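Local coordinates for fructose-bisphosphate aldolase class I (PDB 1W8S), which is a class I aldolase of the DeoC/LacD family, built as a TIM barrel, at residues 215-218 with 219-223; 80-83 with 84-88. The protein carries 2 engineered substitutions. All blocks are in the same frame, centred on the assembly; numbering follows the deposited sequence.

Contact 1 of 2, residues 215-218 with 219-223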
# COMPACT_ATOMS: atom_id res chain seq x y z
N LYS E 215 -16.61 39.31 16.39
CA LYS E 215 -16.49 40.10 15.16
C LYS E 215 -16.15 39.21 13.96
O LYS E 215 -16.62 39.46 12.86
CB LYS E 215 -15.42 41.20 15.33
CG LYS E 215 -15.88 42.40 16.16
CD LYS E 215 -15.16 43.70 15.77
CE LYS E 215 -15.95 44.48 14.69
NZ LYS E 215 -16.41 43.55 13.57
N GLN E 216 -15.33 38.18 14.17
CA GLN E 216 -15.08 37.21 13.13
C GLN E 216 -16.35 36.43 12.79
O GLN E 216 -16.67 36.24 11.63
CB GLN E 216 -13.99 36.21 13.54
CG GLN E 216 -12.60 36.82 13.63
CD GLN E 216 -11.56 35.88 14.24
OE1 GLN E 216 -11.90 34.89 14.89
NE2 GLN E 216 -10.29 36.19 14.02
N VAL E 217 -17.06 35.95 13.82
CA VAL E 217 -18.30 35.23 13.63
C VAL E 217 -19.33 36.11 12.88
O VAL E 217 -20.04 35.64 12.00
CB VAL E 217 -18.88 34.74 14.97
CG1 VAL E 217 -20.27 34.10 14.76
CG2 VAL E 217 -17.96 33.72 15.59
N GLU E 218 -19.37 37.39 13.22
CA GLU E 218 -20.27 38.33 12.54
C GLU E 218 -19.95 38.35 11.05
O GLU E 218 -20.86 38.28 10.21
CB GLU E 218 -20.14 39.74 13.15
CG GLU E 218 -21.32 40.64 12.89
CD GLU E 218 -21.31 41.90 13.77
OE1 GLU E 218 -22.05 42.85 13.44
OE2 GLU E 218 -20.57 41.93 14.80
N GLY E 219 -18.66 38.44 10.74
CA GLY E 219 -18.16 38.39 9.37
C GLY E 219 -18.58 37.12 8.66
O GLY E 219 -19.02 37.14 7.52
N VAL E 220 -18.43 36.00 9.35
CA VAL E 220 -18.77 34.69 8.80
C VAL E 220 -20.25 34.64 8.38
O VAL E 220 -20.61 34.15 7.30
CB VAL E 220 -18.45 33.58 9.84
CG1 VAL E 220 -19.19 32.30 9.57
CG2 VAL E 220 -16.94 33.35 9.90
N LEU E 221 -21.11 35.13 9.26
CA LEU E 221 -22.54 35.16 8.98
C LEU E 221 -22.91 36.13 7.85
O LEU E 221 -23.78 35.82 7.06
CB LEU E 221 -23.32 35.49 10.25
CG LEU E 221 -23.20 34.46 11.38
CD1 LEU E 221 -23.67 35.07 12.69
CD2 LEU E 221 -23.99 33.18 11.02
N GLU E 222 -22.25 37.28 7.77
CA GLU E 222 -22.47 38.25 6.69
C GLU E 222 -22.10 37.69 5.34
O GLU E 222 -22.69 38.04 4.32
CB GLU E 222 -21.61 39.50 6.91
CG GLU E 222 -22.13 40.41 8.00
CD GLU E 222 -21.53 41.79 7.93
OE1 GLU E 222 -20.41 41.95 7.40
OE2 GLU E 222 -22.20 42.73 8.40
N ALA E 223 -21.09 36.81 5.35
CA ALA E 223 -20.58 36.16 4.16
C ALA E 223 -21.53 35.06 3.73
O ALA E 223 -21.41 34.55 2.65
CB ALA E 223 -19.23 35.58 4.42
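Leu221 lies one helical turn on from Val217, and its side chain climbs back over that residue's carbonyl. Leu221 CB starts 3.7 Å from Val217 O. Leu221 CG is anti to the carbonyl carbon and beside the backbone N (chi1 -64°), which brings it to 3.4 Å from Val217 O. From there Leu221 CD1 runs alongside the valine, the two side chains pointing the same way, and touches Val217 CG1 at 4.1 Å, an apolar contact at van der Waals distance. Val217 O also accepts the backbone bond from Leu221 N at 3.0 Å, nearly straight (162° at the hydrogen). Bonds of the same i to i+4 kind run from Gly219, Val220 and Glu222, as in any alpha-helix. Glu222 repeats the leucine's move on the exposed side, with Glu222 CG 3.3 Å from Glu218 O. The carboxylates of these two glutamates do not touch: OE1 of Glu218 and OE2 of Glu222 are 5.0 Å apart, and their like charges probably disfavour a closer approach. All this belongs to helix 210-222, the helix of a beta-alpha-beta unit in the barrel. Val217 packs on Leu247, Leu250 and Val251 of helix 240-253, while Gln216 and Val220 rest on Met201 of strand 199-202.

Contact 2 of 2, residues 80-83 with 84-88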
# COMPACT_ATOMS: atom_id res chain seq x y z
N ASN E 80 -11.15 10.47 11.19
CA ASN E 80 -9.71 10.39 11.08
C ASN E 80 -9.07 11.18 12.20
O ASN E 80 -9.76 11.67 13.07
CB ASN E 80 -9.14 10.72 9.67
CG ASN E 80 -9.57 12.07 9.10
OD1 ASN E 80 -10.45 12.75 9.62
ND2 ASN E 80 -8.97 12.42 7.96
N GLY E 81 -7.76 11.30 12.20
CA GLY E 81 -7.09 12.09 13.21
C GLY E 81 -5.61 11.87 13.16
O GLY E 81 -5.12 10.78 12.80
N LYS E 82 -4.88 12.96 13.40
CA LYS E 82 -3.42 12.96 13.46
C LYS E 82 -2.99 13.83 14.63
O LYS E 82 -3.81 14.54 15.20
CB LYS E 82 -2.81 13.50 12.16
CG LYS E 82 -3.08 14.99 11.86
CD LYS E 82 -2.11 15.59 10.84
CE LYS E 82 -0.82 16.07 11.44
NZ LYS E 82 -0.94 17.32 12.30
N THR E 83 -1.70 13.82 14.94
CA THR E 83 -1.14 14.60 16.04
C THR E 83 -0.26 15.69 15.51
O THR E 83 0.22 15.64 14.37
CB THR E 83 -0.28 13.70 16.98
OG1 THR E 83 0.92 13.33 16.32
CG2 THR E 83 -0.98 12.41 17.28
N THR E 84 -0.02 16.69 16.35
CA THR E 84 0.97 17.72 16.03
C THR E 84 2.38 17.25 16.25
O THR E 84 3.31 17.95 15.87
CB THR E 84 0.78 19.00 16.87
OG1 THR E 84 0.71 18.62 18.24
CG2 THR E 84 -0.51 19.64 16.58
N LEU E 85 2.58 16.10 16.92
CA LEU E 85 3.92 15.55 17.07
C LEU E 85 4.50 15.09 15.74
O LEU E 85 5.72 15.03 15.58
CB LEU E 85 3.89 14.36 18.06
CG LEU E 85 3.44 14.72 19.48
CD1 LEU E 85 3.23 13.46 20.33
CD2 LEU E 85 4.44 15.62 20.14
N TYR E 86 3.62 14.75 14.81
CA TYR E 86 3.99 14.27 13.50
C TYR E 86 4.67 15.38 12.69
O TYR E 86 4.21 16.52 12.70
CB TYR E 86 2.71 13.76 12.81
CG TYR E 86 2.83 13.37 11.37
CD1 TYR E 86 3.41 12.17 11.00
CD2 TYR E 86 2.38 14.23 10.36
CE1 TYR E 86 3.55 11.80 9.68
CE2 TYR E 86 2.51 13.87 9.01
CZ TYR E 86 3.07 12.64 8.68
OH TYR E 86 3.21 12.29 7.36
N ASN E 87 5.76 15.03 12.02
CA ASN E 87 6.53 15.93 11.19
C ASN E 87 6.44 15.69 9.69
O ASN E 87 7.04 16.44 8.92
CB ASN E 87 8.01 15.81 11.57
CG ASN E 87 8.41 16.77 12.62
OD1 ASN E 87 7.70 17.75 12.88
ND2 ASN E 87 9.56 16.51 13.24
N GLY E 88 5.79 14.64 9.23
CA GLY E 88 5.74 14.41 7.78
C GLY E 88 4.84 15.32 6.94
O GLY E 88 4.29 16.35 7.40
O HOH W 1 1.88 17.76 12.47
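Thr83 OG1 faces two successive backbone N-H groups, those of Leu85 and Tyr86. Both bonds are weak: Leu85 N stands 3.3 Å from Thr83 OG1 with only 121° at the hydrogen, and Tyr86 N is 3.4 Å from the same oxygen. With chi1 at 71° the hydroxyl sits between the threonine's own N and carbonyl carbon, from where it can reach round the turn. Its stronger partner is Glu120 of the second subunit.

The other side chain that bridges the turn is Lys82. Bent at chi3 and chi4, it crosses the Tyr86 side chain at about a right angle, Lys82 CE coming obliquely to 3.8 Å from Tyr86 CD2. The curl brings Lys82 NZ back to Thr83 O at 2.9 Å, well above the carbonyl plane. A water accepts from Lys82 NZ at 2.9 Å and donates to Tyr86 O at 2.6 Å, linking lysine and tyrosine a second time. Further out, Gly88 N lies over the centre of the tyrosine ring, 3.3 Å above its plane, and Tyr86 OH bonds to Glu89 O.

The chemistry is that of a turn tied by polar groups: the lysine ammonium grips the next residue's carbonyl and reaches Tyr86 O through water, and the threonine hydroxyl also binds the neighbouring subunit.

The two contacts lie on opposite sides of the chain's centre, about 30 Å apart between centres and about 19 Å between nearest atoms, so neither touches the other. Contact 2 lies nearer the bound 1,6-di-O-phosphono-beta-D-fructofuranose: the side chain of Thr84 is about 6 Å from it, that of Gln216 in contact 1 about 9 Å. Contact 2 comes first along the chain, in the loop leaving strand 75-81, whereas contact 1 is a piece of the outer helix between strands 199-202 and 227-230. They also differ in company: residues 80-88 meet a second subunit, while no other chain of the assembly touches 215-223.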